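Local coordinates for protein soluble lytic murein transglycosylase (Pseudomonas aeruginosa, PDB 5OHU) that cleaves the glycan strands of bacterial peptidoglycan as a lytic transglycosylase, acting both at chain ends and within the strands, at residues A[193-196]-A[197-201]; A[268-271]-A[272-275]; A[338-341]-A[342-345]; A[444-447]-A[448-452]. All blocks are in the same frame, centred on the assembly; numbering follows the deposited sequence.

Overall arrangement
All four contacts are local, and they come in series along a single, mainly helical chain. Contacts 1 and 2 lie on the same side of the chain's centre, with centres about 24 Å apart. Contact 4, at the end of helix 438-450 in the family's L domain, is on the opposite side, its centre about 50 Å from that of contact 1 and 54 Å from that of contact 2. Contact 3 is about 33 Å from both contacts 2 and 4, centre to centre. Contacts 2 and 3 are capped helix starts, contact 4 a helix ending. Phosphate ions, probably from the crystallisation liquor, lie at contact 2 and about 5 Å from the Leu196 side chain of contact 1.

Contact 1: residues A[193-196]-A[197-201]; sequences NYSL and ASHLA
Leu196 and Leu200 meet one turn apart on the short helix 194-201, and Leu196 can be followed outward from its backbone. Its CB is held close to the next peptide, 3.1 Å from Ala197 N. Leu196 CG, anti to its own backbone N (chi1 178°), sits beside the carbonyl carbon and comes 4.1 Å from Leu200 CD1. At the tip, Leu196 CD1 lies 4.1 Å from Leu200 CG, so one methyl branch leans on the branch point of the other leucine and the two chains pass at a slant. Under this apolar pair the backbone is tied by Leu200 N to Leu196 O at 2.8 Å, a nearly straight bond of 170°.

On another side of the helix, Ser195 and His199 form a looser pair. Ser195 OG approaches the imidazole carbon His199 CE1 at 3.5 Å, a simple contact, while His199 N donates to Ser195 O. Tyr194 O receives Ser198 N at 2.7 Å; Ser198 OG is also near this carbonyl, at 3.0 Å from Tyr194 O, though that hydroxyl proton could go to a different acceptor instead.

Asn193 occupies the N-cap position without capping through its side chain; its ND2 instead bonds to Gly156 O, and its carbonyl takes Ala197 N. The helix packs against two others in this all-helical region: Leu196, Ala197 and Leu200 face helix 178-190 through Arg184, Leu185 and Ala188, while Tyr194, Ala197 and Ser198 touch helix 208-219.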
ATOM      1  N   ASN A 193      -0.902 -21.594  -0.524  1.00 24.37           N
ATOM      2  CA  ASN A 193      -1.297 -22.319   0.686  1.00 22.30           C
ATOM      3  C   ASN A 193      -1.518 -23.791   0.330  1.00 23.13           C
ATOM      4  O   ASN A 193      -2.641 -24.255   0.127  1.00 23.02           O
ATOM      5  CB  ASN A 193      -2.530 -21.677   1.310  1.00 34.38           C
ATOM      6  CG  ASN A 193      -2.238 -20.298   1.869  1.00 51.42           C
ATOM      7  OD1 ASN A 193      -1.150 -20.053   2.393  1.00 55.90           O
ATOM      8  ND2 ASN A 193      -3.195 -19.383   1.745  1.00 50.92           N
ATOM      9  N   TYR A 194      -0.413 -24.545   0.278  1.00 23.62           N
ATOM     10  CA  TYR A 194      -0.474 -25.895  -0.284  1.00 27.79           C
ATOM     11  C   TYR A 194      -1.046 -26.915   0.686  1.00 31.34           C
ATOM     12  O   TYR A 194      -1.617 -27.918   0.247  1.00 32.08           O
ATOM     13  CB  TYR A 194       0.905 -26.342  -0.769  1.00 24.79           C
ATOM     14  CG  TYR A 194       1.528 -25.353  -1.732  1.00 32.04           C
ATOM     15  CD1 TYR A 194       0.908 -25.054  -2.943  1.00 33.36           C
ATOM     16  CD2 TYR A 194       2.730 -24.712  -1.435  1.00 29.66           C
ATOM     17  CE1 TYR A 194       1.471 -24.140  -3.840  1.00 33.09           C
ATOM     18  CE2 TYR A 194       3.301 -23.794  -2.325  1.00 28.91           C
ATOM     19  CZ  TYR A 194       2.665 -23.517  -3.526  1.00 32.22           C
ATOM     20  OH  TYR A 194       3.225 -22.619  -4.409  1.00 23.89           O
ATOM     21  N   SER A 195      -0.934 -26.681   1.990  1.00 27.58           N
ATOM     22  CA  SER A 195      -1.548 -27.596   2.938  1.00 27.85           C
ATOM     23  C   SER A 195      -3.066 -27.565   2.791  1.00 25.65           C
ATOM     24  O   SER A 195      -3.719 -28.607   2.673  1.00 28.02           O
ATOM     25  CB  SER A 195      -1.109 -27.238   4.357  1.00 37.92           C
ATOM     26  OG  SER A 195      -1.747 -28.064   5.310  1.00 52.49           O
ATOM     27  N   LEU A 196      -3.644 -26.363   2.750  1.00 20.15           N
ATOM     28  CA  LEU A 196      -5.044 -26.226   2.380  1.00 18.43           C
ATOM     29  C   LEU A 196      -5.332 -26.901   1.039  1.00 25.56           C
ATOM     30  O   LEU A 196      -6.230 -27.744   0.941  1.00 27.12           O
ATOM     31  CB  LEU A 196      -5.420 -24.744   2.336  1.00 13.26           C
ATOM     32  CG  LEU A 196      -6.867 -24.487   1.901  1.00 19.03           C
ATOM     33  CD1 LEU A 196      -7.861 -25.259   2.722  1.00 13.41           C
ATOM     34  CD2 LEU A 196      -7.195 -22.997   1.880  1.00 26.51           C
ATOM     35  N   ALA A 197      -4.568 -26.550  -0.003  1.00 20.88           N
ATOM     36  CA  ALA A 197      -4.837 -27.075  -1.345  1.00 17.99           C
ATOM     37  C   ALA A 197      -4.795 -28.597  -1.364  1.00 18.28           C
ATOM     38  O   ALA A 197      -5.652 -29.247  -1.980  1.00 22.66           O
ATOM     39  CB  ALA A 197      -3.831 -26.495  -2.346  1.00 16.64           C
ATOM     40  N   SER A 198      -3.821 -29.184  -0.670  1.00 15.78           N
ATOM     41  CA  SER A 198      -3.717 -30.636  -0.644  1.00 30.27           C
ATOM     42  C   SER A 198      -4.866 -31.262   0.131  1.00 30.96           C
ATOM     43  O   SER A 198      -5.331 -32.349  -0.230  1.00 38.98           O
ATOM     44  CB  SER A 198      -2.376 -31.065  -0.050  1.00 27.56           C
ATOM     45  OG  SER A 198      -1.313 -30.699  -0.911  1.00 37.73           O
ATOM     46  N   HIS A 199      -5.342 -30.599   1.186  1.00 25.01           N
ATOM     47  CA  HIS A 199      -6.531 -31.086   1.881  1.00 20.35           C
ATOM     48  C   HIS A 199      -7.761 -31.020   0.980  1.00 24.68           C
ATOM     49  O   HIS A 199      -8.556 -31.970   0.930  1.00 25.40           O
ATOM     50  CB  HIS A 199      -6.740 -30.287   3.158  1.00 27.58           C
ATOM     51  CG  HIS A 199      -5.772 -30.634   4.243  1.00 50.53           C
ATOM     52  ND1 HIS A 199      -5.234 -29.692   5.094  1.00 60.07           N
ATOM     53  CD2 HIS A 199      -5.245 -31.823   4.618  1.00 61.18           C
ATOM     54  CE1 HIS A 199      -4.414 -30.284   5.943  1.00 67.09           C
ATOM     55  NE2 HIS A 199      -4.404 -31.578   5.677  1.00 69.31           N
ATOM     56  N   LEU A 200      -7.939 -29.913   0.250  1.00 17.44           N
ATOM     57  CA  LEU A 200      -9.014 -29.869  -0.737  1.00 22.62           C
ATOM     58  C   LEU A 200      -8.843 -30.960  -1.785  1.00 25.03           C
ATOM     59  O   LEU A 200      -9.824 -31.573  -2.215  1.00 29.83           O
ATOM     60  CB  LEU A 200      -9.081 -28.490  -1.395  1.00 17.36           C
ATOM     61  CG  LEU A 200      -9.390 -27.343  -0.422  1.00 17.97           C
ATOM     62  CD1 LEU A 200      -9.193 -26.008  -1.103  1.00 15.76           C
ATOM     63  CD2 LEU A 200     -10.816 -27.428   0.063  1.00 16.10           C
ATOM     64  N   ALA A 201      -7.601 -31.225  -2.194  1.00 18.96           N
ATOM     65  CA  ALA A 201      -7.359 -32.236  -3.217  1.00 25.83           C
ATOM     66  C   ALA A 201      -7.805 -33.615  -2.747  1.00 31.52           C
ATOM     67  O   ALA A 201      -8.359 -34.400  -3.532  1.00 32.48           O
ATOM     68  CB  ALA A 201      -5.877 -32.242  -3.604  1.00 23.31           C
TER

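Contact 2: residues A[268-271]-A[272-275]; sequences PFSS and DEKV. With PO4 (phosphate ion), chain G.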
ATOM      1  N   PRO A 268      -8.258 -27.356 -23.869  1.00 30.39           N
ATOM      2  CA  PRO A 268      -9.477 -26.533 -24.000  1.00 26.88           C
ATOM      3  C   PRO A 268      -9.546 -25.406 -22.977  1.00 28.85           C
ATOM      4  O   PRO A 268     -10.399 -25.372 -22.085  1.00 30.51           O
ATOM      5  CB  PRO A 268     -10.585 -27.567 -23.792  1.00 26.00           C
ATOM      6  CG  PRO A 268      -9.981 -28.493 -22.760  1.00 32.31           C
ATOM      7  CD  PRO A 268      -8.541 -28.649 -23.217  1.00 30.62           C
ATOM      8  N   PHE A 269      -8.629 -24.454 -23.095  1.00 31.22           N
ATOM      9  CA  PHE A 269      -8.702 -23.260 -22.268  1.00 28.55           C
ATOM     10  C   PHE A 269      -9.997 -22.515 -22.545  1.00 18.26           C
ATOM     11  O   PHE A 269     -10.402 -22.363 -23.696  1.00 25.88           O
ATOM     12  CB  PHE A 269      -7.527 -22.324 -22.566  1.00 29.76           C
ATOM     13  CG  PHE A 269      -6.193 -22.887 -22.226  1.00 27.71           C
ATOM     14  CD1 PHE A 269      -5.826 -23.083 -20.909  1.00 24.38           C
ATOM     15  CD2 PHE A 269      -5.279 -23.174 -23.225  1.00 31.20           C
ATOM     16  CE1 PHE A 269      -4.577 -23.586 -20.590  1.00 23.54           C
ATOM     17  CE2 PHE A 269      -4.028 -23.684 -22.916  1.00 28.83           C
ATOM     18  CZ  PHE A 269      -3.675 -23.885 -21.598  1.00 20.18           C
ATOM     19  N   SER A 270     -10.637 -22.025 -21.488  1.00 25.38           N
ATOM     20  CA  SER A 270     -11.733 -21.089 -21.682  1.00 35.08           C
ATOM     21  C   SER A 270     -11.196 -19.767 -22.221  1.00 40.50           C
ATOM     22  O   SER A 270     -10.015 -19.437 -22.074  1.00 32.96           O
ATOM     23  CB  SER A 270     -12.499 -20.843 -20.378  1.00 42.88           C
ATOM     24  OG  SER A 270     -11.707 -20.176 -19.409  1.00 43.22           O
ATOM     25  N   SER A 271     -12.083 -19.013 -22.869  1.00 47.90           N
ATOM     26  CA  SER A 271     -11.702 -17.699 -23.370  1.00 47.80           C
ATOM     27  C   SER A 271     -11.152 -16.816 -22.254  1.00 50.24           C
ATOM     28  O   SER A 271     -10.236 -16.017 -22.486  1.00 43.05           O
ATOM     29  CB  SER A 271     -12.903 -17.039 -24.046  1.00 47.27           C
ATOM     30  OG  SER A 271     -12.514 -16.379 -25.239  1.00 49.52           O
ATOM     31  N   ASP A 272     -11.672 -16.981 -21.033  1.00 46.82           N
ATOM     32  CA  ASP A 272     -11.254 -16.148 -19.912  1.00 42.27           C
ATOM     33  C   ASP A 272      -9.854 -16.513 -19.435  1.00 44.33           C
ATOM     34  O   ASP A 272      -9.022 -15.627 -19.202  1.00 44.31           O
ATOM     35  CB  ASP A 272     -12.253 -16.278 -18.766  1.00 59.05           C
ATOM     36  CG  ASP A 272     -13.676 -16.004 -19.209  1.00 79.89           C
ATOM     37  OD1 ASP A 272     -13.899 -14.977 -19.884  1.00 80.54           O
ATOM     38  OD2 ASP A 272     -14.567 -16.824 -18.892  1.00 86.57           O
ATOM     39  N   GLU A 273      -9.573 -17.808 -19.250  1.00 32.52           N
ATOM     40  CA  GLU A 273      -8.250 -18.142 -18.737  1.00 40.70           C
ATOM     41  C   GLU A 273      -7.165 -17.827 -19.759  1.00 28.99           C
ATOM     42  O   GLU A 273      -6.069 -17.412 -19.376  1.00 26.29           O
ATOM     43  CB  GLU A 273      -8.178 -19.602 -18.280  1.00 52.02           C
ATOM     44  CG  GLU A 273      -8.713 -20.635 -19.238  1.00 64.40           C
ATOM     45  CD  GLU A 273      -9.138 -21.908 -18.511  1.00 74.38           C
ATOM     46  OE1 GLU A 273      -8.880 -21.998 -17.289  1.00 82.01           O
ATOM     47  OE2 GLU A 273      -9.736 -22.804 -19.148  1.00 66.80           O
ATOM     48  N   LYS A 274      -7.466 -17.961 -21.053  1.00 20.89           N
ATOM     49  CA  LYS A 274      -6.494 -17.584 -22.070  1.00 21.40           C
ATOM     50  C   LYS A 274      -6.155 -16.098 -21.992  1.00 25.24           C
ATOM     51  O   LYS A 274      -4.987 -15.720 -22.101  1.00 27.11           O
ATOM     52  CB  LYS A 274      -7.008 -17.949 -23.457  1.00 34.24           C
ATOM     53  CG  LYS A 274      -5.912 -18.088 -24.489  1.00 37.13           C
ATOM     54  CD  LYS A 274      -6.490 -18.434 -25.853  1.00 57.59           C
ATOM     55  CE  LYS A 274      -7.362 -19.683 -25.800  1.00 66.31           C
ATOM     56  NZ  LYS A 274      -7.892 -20.060 -27.143  1.00 70.72           N
ATOM     57  N   VAL A 275      -7.157 -15.239 -21.782  1.00 27.18           N
ATOM     58  CA  VAL A 275      -6.876 -13.813 -21.642  1.00 26.83           C
ATOM     59  C   VAL A 275      -6.044 -13.555 -20.394  1.00 21.11           C
ATOM     60  O   VAL A 275      -5.105 -12.757 -20.415  1.00 27.40           O
ATOM     61  CB  VAL A 275      -8.182 -12.996 -21.630  1.00 31.78           C
ATOM     62  CG1 VAL A 275      -7.987 -11.706 -20.879  1.00 23.11           C
ATOM     63  CG2 VAL A 275      -8.615 -12.690 -23.051  1.00 41.45           C
TER
HETATM   64  P   PO4 G 706     -12.163 -20.287 -15.318  1.00127.82           P
HETATM   65  O1  PO4 G 706     -11.522 -21.567 -14.834  1.00128.57           O
HETATM   66  O2  PO4 G 706     -11.167 -19.156 -15.209  1.00129.35           O
HETATM   67  O3  PO4 G 706     -13.374 -19.982 -14.466  1.00126.03           O
HETATM   68  O4  PO4 G 706     -12.582 -20.441 -16.762  1.00125.37           O
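Ser270 and Glu273 grip each other reciprocally at the start of helix 271-287. Ser270 OG accepts Glu273 N at 3.2 Å, and in return the Glu273 carboxylate receives the serine's own amide: Ser270 N to Glu273 OE2 is 2.6 Å, almost straight at 172°. The oxygen uses its anti lone pair, turned away from OE1. This is a capping box, and it satisfies two amides at the helix start. To make it, Glu273 sets CG between its backbone N and carbonyl carbon (chi1 48°), then extends back toward the N-terminus, bringing CG within 3.0 Å of Ser270 OG.

The Phe269 side chain crosses that of Glu273 at about a right angle, with ring and carboxylate planes 85° apart. Glu273 CG lies at the ring edge, near its plane, and is 3.9 Å from Phe269 CB. Lys274 reaches the same Phe269 CB with its CE, at 4.2 Å.

Ser270 OG has a second role, donating to O4 of a phosphate ion at 2.8 Å. The cap thus accepts from the helix and donates a hydrogen bond to the anion, which probably came from the crystallisation liquor.

Lys274 N to Ser270 O begins the regular helical bonding. Ahead of the helix, Phe269 packs on Ala238 and Val241 of helix 235-251, whose Asp239 brings a like charge near Glu273 OE1; Lys274 and Val275 touch Tyr300 of helix 293-300.

Contact 3: residues A[338-341]-A[342-345]; sequences AATS and RWRY
Ser341 and Arg344 meet in the first turn of helix 341-354, and with Arg342 they bury the largest areas within this contact. The Arg344 chain folds back toward the N-terminus, bent at chi3 (-84°), and its guanidinium group reaches the loop before the helix. There NE donates to Ala339 O at 3.3 Å, from above the carbonyl plane; NH2 adds a weak bond to the same oxygen. Ala338 O also lies at the edge of the guanidinium, and Ser341 CB stands 4.1 Å from Arg344 NH2. That NH2 has a stronger partner in Glu371, a salt bridge that fixes the end of the chain.

Ser341 OG accepts a hydrogen bond from a water at 2.8 Å, and the same water accepts Arg342 N at 3.1 Å, so it bridges hydroxyl and helix amide; Asp373 also bonds the hydroxyl. Arg342 leads off to Glu311 and Tyr375, and its CD sits over one face of the neighbouring Trp343 ring, nearer the ring's border than its centre. Trp343 NE1 in turn bonds Glu311.

The N-cap itself is Thr340: its OG1 accepts Trp343 N at 3.2 Å and 170°, and also bonds Leu337 O. Threonine and tryptophan side chains run alongside, pointing the same way, with Thr340 OG1 3.4 Å from Trp343 CD1. A hydroxyl capping the third residue on, with the Arg344 N to Thr340 O bond completing the turn, is the classic N-cap of an alpha-helix.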
ATOM      1  N   ALA A 338      -6.416   8.853 -19.198  1.00 13.64           N
ATOM      2  CA  ALA A 338      -6.200  10.104 -19.913  1.00 18.21           C
ATOM      3  C   ALA A 338      -6.176  11.309 -18.973  1.00 24.18           C
ATOM      4  O   ALA A 338      -5.512  12.308 -19.271  1.00 26.28           O
ATOM      5  CB  ALA A 338      -7.287  10.288 -20.974  1.00 15.67           C
ATOM      6  N   ALA A 339      -6.902  11.250 -17.851  1.00 18.21           N
ATOM      7  CA  ALA A 339      -6.964  12.397 -16.949  1.00 23.99           C
ATOM      8  C   ALA A 339      -5.706  12.568 -16.107  1.00 19.04           C
ATOM      9  O   ALA A 339      -5.509  13.637 -15.534  1.00 26.25           O
ATOM     10  CB  ALA A 339      -8.167  12.286 -16.007  1.00 20.42           C
ATOM     11  N   THR A 340      -4.859  11.555 -15.999  1.00 18.19           N
ATOM     12  CA  THR A 340      -3.718  11.666 -15.102  1.00 19.19           C
ATOM     13  C   THR A 340      -2.636  12.571 -15.674  1.00 21.68           C
ATOM     14  O   THR A 340      -2.448  12.686 -16.892  1.00 21.64           O
ATOM     15  CB  THR A 340      -3.120  10.299 -14.836  1.00 15.50           C
ATOM     16  OG1 THR A 340      -2.522   9.823 -16.050  1.00 13.48           O
ATOM     17  CG2 THR A 340      -4.227   9.341 -14.365  1.00 13.32           C
ATOM     18  N   SER A 341      -1.895  13.199 -14.767  1.00 19.08           N
ATOM     19  CA  SER A 341      -0.755  13.998 -15.190  1.00 13.77           C
ATOM     20  C   SER A 341       0.279  13.149 -15.916  1.00 13.23           C
ATOM     21  O   SER A 341       0.955  13.644 -16.817  1.00 14.53           O
ATOM     22  CB  SER A 341      -0.126  14.679 -13.981  1.00 16.72           C
ATOM     23  OG  SER A 341       0.104  13.724 -12.959  1.00 25.81           O
ATOM     24  N   ARG A 342       0.402  11.871 -15.545  1.00 12.95           N
ATOM     25  CA  ARG A 342       1.325  10.958 -16.213  1.00 19.18           C
ATOM     26  C   ARG A 342       1.058  10.880 -17.715  1.00 12.53           C
ATOM     27  O   ARG A 342       1.954  11.120 -18.539  1.00 14.43           O
ATOM     28  CB  ARG A 342       1.230   9.567 -15.578  1.00 15.45           C
ATOM     29  CG  ARG A 342       2.028   8.527 -16.347  1.00 20.79           C
ATOM     30  CD  ARG A 342       1.866   7.155 -15.761  1.00 11.85           C
ATOM     31  NE  ARG A 342       2.376   7.109 -14.394  1.00 13.87           N
ATOM     32  CZ  ARG A 342       1.684   6.601 -13.381  1.00 25.24           C
ATOM     33  NH1 ARG A 342       0.464   6.119 -13.603  1.00 30.69           N
ATOM     34  NH2 ARG A 342       2.209   6.584 -12.168  1.00 22.06           N
ATOM     35  N   TRP A 343      -0.161  10.535 -18.103  1.00 12.67           N
ATOM     36  CA  TRP A 343      -0.365  10.317 -19.529  1.00 17.63           C
ATOM     37  C   TRP A 343      -0.629  11.604 -20.284  1.00 17.38           C
ATOM     38  O   TRP A 343      -0.412  11.637 -21.503  1.00 13.69           O
ATOM     39  CB  TRP A 343      -1.470   9.281 -19.763  1.00 15.93           C
ATOM     40  CG  TRP A 343      -1.022   7.998 -19.172  1.00 12.37           C
ATOM     41  CD1 TRP A 343      -1.563   7.328 -18.090  1.00 12.36           C
ATOM     42  CD2 TRP A 343       0.150   7.278 -19.542  1.00 12.04           C
ATOM     43  NE1 TRP A 343      -0.801   6.224 -17.802  1.00 12.07           N
ATOM     44  CE2 TRP A 343       0.251   6.168 -18.680  1.00 12.83           C
ATOM     45  CE3 TRP A 343       1.117   7.452 -20.540  1.00 11.90           C
ATOM     46  CZ2 TRP A 343       1.280   5.238 -18.786  1.00 17.18           C
ATOM     47  CZ3 TRP A 343       2.139   6.539 -20.635  1.00 15.14           C
ATOM     48  CH2 TRP A 343       2.215   5.444 -19.763  1.00 15.76           C
ATOM     49  N   ARG A 344      -1.037  12.674 -19.599  1.00 15.82           N
ATOM     50  CA  ARG A 344      -0.991  13.984 -20.246  1.00 15.66           C
ATOM     51  C   ARG A 344       0.450  14.357 -20.553  1.00 18.49           C
ATOM     52  O   ARG A 344       0.758  14.859 -21.644  1.00 14.65           O
ATOM     53  CB  ARG A 344      -1.654  15.050 -19.368  1.00 13.90           C
ATOM     54  CG  ARG A 344      -3.184  14.988 -19.356  1.00 18.94           C
ATOM     55  CD  ARG A 344      -3.799  16.163 -18.613  1.00 21.01           C
ATOM     56  NE  ARG A 344      -3.817  15.872 -17.184  1.00 40.30           N
ATOM     57  CZ  ARG A 344      -3.668  16.767 -16.211  1.00 47.59           C
ATOM     58  NH1 ARG A 344      -3.494  18.049 -16.507  1.00 44.63           N
ATOM     59  NH2 ARG A 344      -3.706  16.363 -14.944  1.00 47.43           N
ATOM     60  N   TYR A 345       1.362  14.081 -19.618  1.00 13.07           N
ATOM     61  CA  TYR A 345       2.762  14.353 -19.904  1.00 12.86           C
ATOM     62  C   TYR A 345       3.253  13.509 -21.070  1.00 13.26           C
ATOM     63  O   TYR A 345       3.886  14.028 -21.994  1.00 17.15           O
ATOM     64  CB  TYR A 345       3.652  14.117 -18.676  1.00 14.89           C
ATOM     65  CG  TYR A 345       5.111  14.249 -19.062  1.00 16.44           C
ATOM     66  CD1 TYR A 345       5.679  15.521 -19.270  1.00 16.59           C
ATOM     67  CD2 TYR A 345       5.907  13.117 -19.266  1.00 12.12           C
ATOM     68  CE1 TYR A 345       6.996  15.667 -19.663  1.00 12.47           C
ATOM     69  CE2 TYR A 345       7.233  13.243 -19.649  1.00 11.94           C
ATOM     70  CZ  TYR A 345       7.770  14.524 -19.843  1.00 21.43           C
ATOM     71  OH  TYR A 345       9.088  14.656 -20.226  1.00 11.93           O
TER
HETATM   72  O   HOH W   1      -0.354  10.947 -12.702  1.00 20.20           O

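Contact 4: residues A[444-447]-A[448-452]; sequences QARL and AYDMQ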
ATOM      1  N   GLN A 444      -7.308  19.240  11.250  1.00 31.30           N
ATOM      2  CA  GLN A 444      -6.517  18.255  11.981  1.00 34.53           C
ATOM      3  C   GLN A 444      -5.044  18.334  11.587  1.00 38.22           C
ATOM      4  O   GLN A 444      -4.156  18.186  12.438  1.00 30.57           O
ATOM      5  CB  GLN A 444      -7.060  16.849  11.728  1.00 31.34           C
ATOM      6  CG  GLN A 444      -6.647  15.827  12.772  1.00 26.68           C
ATOM      7  CD  GLN A 444      -6.872  14.405  12.314  1.00 30.77           C
ATOM      8  OE1 GLN A 444      -6.698  14.093  11.138  1.00 33.49           O
ATOM      9  NE2 GLN A 444      -7.265  13.528  13.240  1.00 33.29           N
ATOM     10  N   ALA A 445      -4.773  18.566  10.297  1.00 29.16           N
ATOM     11  CA  ALA A 445      -3.393  18.710   9.844  1.00 36.21           C
ATOM     12  C   ALA A 445      -2.696  19.862  10.556  1.00 31.78           C
ATOM     13  O   ALA A 445      -1.539  19.731  10.977  1.00 34.65           O
ATOM     14  CB  ALA A 445      -3.348  18.912   8.325  1.00 26.69           C
ATOM     15  N   ARG A 446      -3.387  20.994  10.715  1.00 30.80           N
ATOM     16  CA  ARG A 446      -2.777  22.127  11.407  1.00 36.22           C
ATOM     17  C   ARG A 446      -2.502  21.801  12.868  1.00 36.92           C
ATOM     18  O   ARG A 446      -1.446  22.160  13.400  1.00 37.30           O
ATOM     19  CB  ARG A 446      -3.661  23.369  11.298  1.00 49.99           C
ATOM     20  CG  ARG A 446      -2.978  24.661  11.769  1.00 64.44           C
ATOM     21  CD  ARG A 446      -1.811  25.050  10.855  1.00 77.19           C
ATOM     22  NE  ARG A 446      -0.723  25.703  11.583  1.00 84.92           N
ATOM     23  CZ  ARG A 446      -0.635  27.014  11.785  1.00 88.49           C
ATOM     24  NH1 ARG A 446      -1.573  27.824  11.313  1.00 89.32           N
ATOM     25  NH2 ARG A 446       0.390  27.517  12.461  1.00 89.42           N
ATOM     26  N   LEU A 447      -3.442  21.117  13.532  1.00 38.47           N
ATOM     27  CA  LEU A 447      -3.285  20.811  14.953  1.00 36.81           C
ATOM     28  C   LEU A 447      -2.101  19.884  15.185  1.00 36.22           C
ATOM     29  O   LEU A 447      -1.305  20.093  16.107  1.00 38.06           O
ATOM     30  CB  LEU A 447      -4.574  20.195  15.508  1.00 34.08           C
ATOM     31  CG  LEU A 447      -5.778  21.123  15.720  1.00 38.37           C
ATOM     32  CD1 LEU A 447      -7.052  20.321  15.945  1.00 41.74           C
ATOM     33  CD2 LEU A 447      -5.551  22.078  16.889  1.00 25.44           C
ATOM     34  N   ALA A 448      -1.970  18.849  14.350  1.00 32.40           N
ATOM     35  CA  ALA A 448      -0.855  17.916  14.482  1.00 31.49           C
ATOM     36  C   ALA A 448       0.479  18.582  14.146  1.00 35.93           C
ATOM     37  O   ALA A 448       1.503  18.275  14.768  1.00 35.37           O
ATOM     38  CB  ALA A 448      -1.088  16.695  13.589  1.00 30.97           C
ATOM     39  N   TYR A 449       0.493  19.482  13.157  1.00 33.13           N
ATOM     40  CA  TYR A 449       1.723  20.204  12.843  1.00 38.35           C
ATOM     41  C   TYR A 449       2.194  21.035  14.036  1.00 42.61           C
ATOM     42  O   TYR A 449       3.384  21.030  14.378  1.00 36.46           O
ATOM     43  CB  TYR A 449       1.511  21.086  11.611  1.00 38.41           C
ATOM     44  CG  TYR A 449       2.735  21.876  11.180  1.00 44.07           C
ATOM     45  CD1 TYR A 449       3.723  21.296  10.388  1.00 49.45           C
ATOM     46  CD2 TYR A 449       2.893  23.205  11.552  1.00 44.78           C
ATOM     47  CE1 TYR A 449       4.836  22.023   9.989  1.00 47.10           C
ATOM     48  CE2 TYR A 449       4.002  23.930  11.162  1.00 43.97           C
ATOM     49  CZ  TYR A 449       4.964  23.339  10.383  1.00 44.35           C
ATOM     50  OH  TYR A 449       6.058  24.072  10.001  1.00 55.10           O
ATOM     51  N   ASP A 450       1.272  21.738  14.700  1.00 40.57           N
ATOM     52  CA  ASP A 450       1.651  22.545  15.853  1.00 46.61           C
ATOM     53  C   ASP A 450       2.112  21.704  17.039  1.00 48.16           C
ATOM     54  O   ASP A 450       2.679  22.258  17.984  1.00 51.96           O
ATOM     55  CB  ASP A 450       0.487  23.451  16.256  1.00 48.12           C
ATOM     56  CG  ASP A 450       0.207  24.525  15.221  1.00 55.67           C
ATOM     57  OD1 ASP A 450       1.166  24.967  14.553  1.00 59.26           O
ATOM     58  OD2 ASP A 450      -0.967  24.923  15.064  1.00 57.19           O
ATOM     59  N   MET A 451       1.901  20.391  17.007  1.00 43.98           N
ATOM     60  CA  MET A 451       2.436  19.482  18.007  1.00 46.89           C
ATOM     61  C   MET A 451       3.757  18.851  17.580  1.00 45.90           C
ATOM     62  O   MET A 451       4.255  17.955  18.273  1.00 44.93           O
ATOM     63  CB  MET A 451       1.410  18.387  18.316  1.00 47.50           C
ATOM     64  CG  MET A 451       0.079  18.916  18.852  1.00 50.54           C
ATOM     65  SD  MET A 451      -1.245  17.689  18.773  1.00 48.83           S
ATOM     66  CE  MET A 451      -0.549  16.398  19.793  1.00 48.59           C
ATOM     67  N   GLN A 452       4.331  19.297  16.455  1.00 44.14           N
ATOM     68  CA  GLN A 452       5.543  18.707  15.875  1.00 45.09           C
ATOM     69  C   GLN A 452       5.299  17.263  15.467  1.00 47.42           C
ATOM     70  O   GLN A 452       6.198  16.420  15.511  1.00 51.06           O
ATOM     71  CB  GLN A 452       6.746  18.801  16.823  1.00 53.51           C
ATOM     72  CG  GLN A 452       7.474  20.143  16.804  1.00 64.60           C
ATOM     73  CD  GLN A 452       6.532  21.326  16.921  1.00 75.19           C
ATOM     74  OE1 GLN A 452       5.970  21.584  17.985  1.00 73.43           O
ATOM     75  NE2 GLN A 452       6.348  22.049  15.817  1.00 81.72           N
TER
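The Asp450 carboxylate comes to the guanidinium of Arg446 from one side: OD2 lies over one face, with the two planes 64° apart. Their closest polar approach, Arg446 NH2 to Asp450 OD1 at 3.4 Å, is a salt bridge with a weak hydrogen bond (135°). Arg446 NE lies 4.4 Å from Tyr449 CD2, at a slant to that ring. A kink at chi2 (66°) and another at chi3 swing the arginine down the helix toward the aspartate, one turn on. This ion pair sits on an exposed side, where it is probably a modest electrostatic link.

Beneath it Asp450 N donates to Arg446 O at 3.0 Å. Met451 CG and SD then lie against Leu447 O, CG at 3.3 Å, while Met451 N makes a weak bond to the same carbonyl. The helix ends in a Schellman motif, with Gln452 at positive phi: its N bonds Tyr449 O at 2.9 Å, and Trp453 N reaches Ala448 O.

Other sides of helix 438-450 pack on neighbouring helices: Ala445 and Ala448 on helix 454-463, Leu447 on helices 398-406 and 422-433, and Tyr449 on helix 470-473.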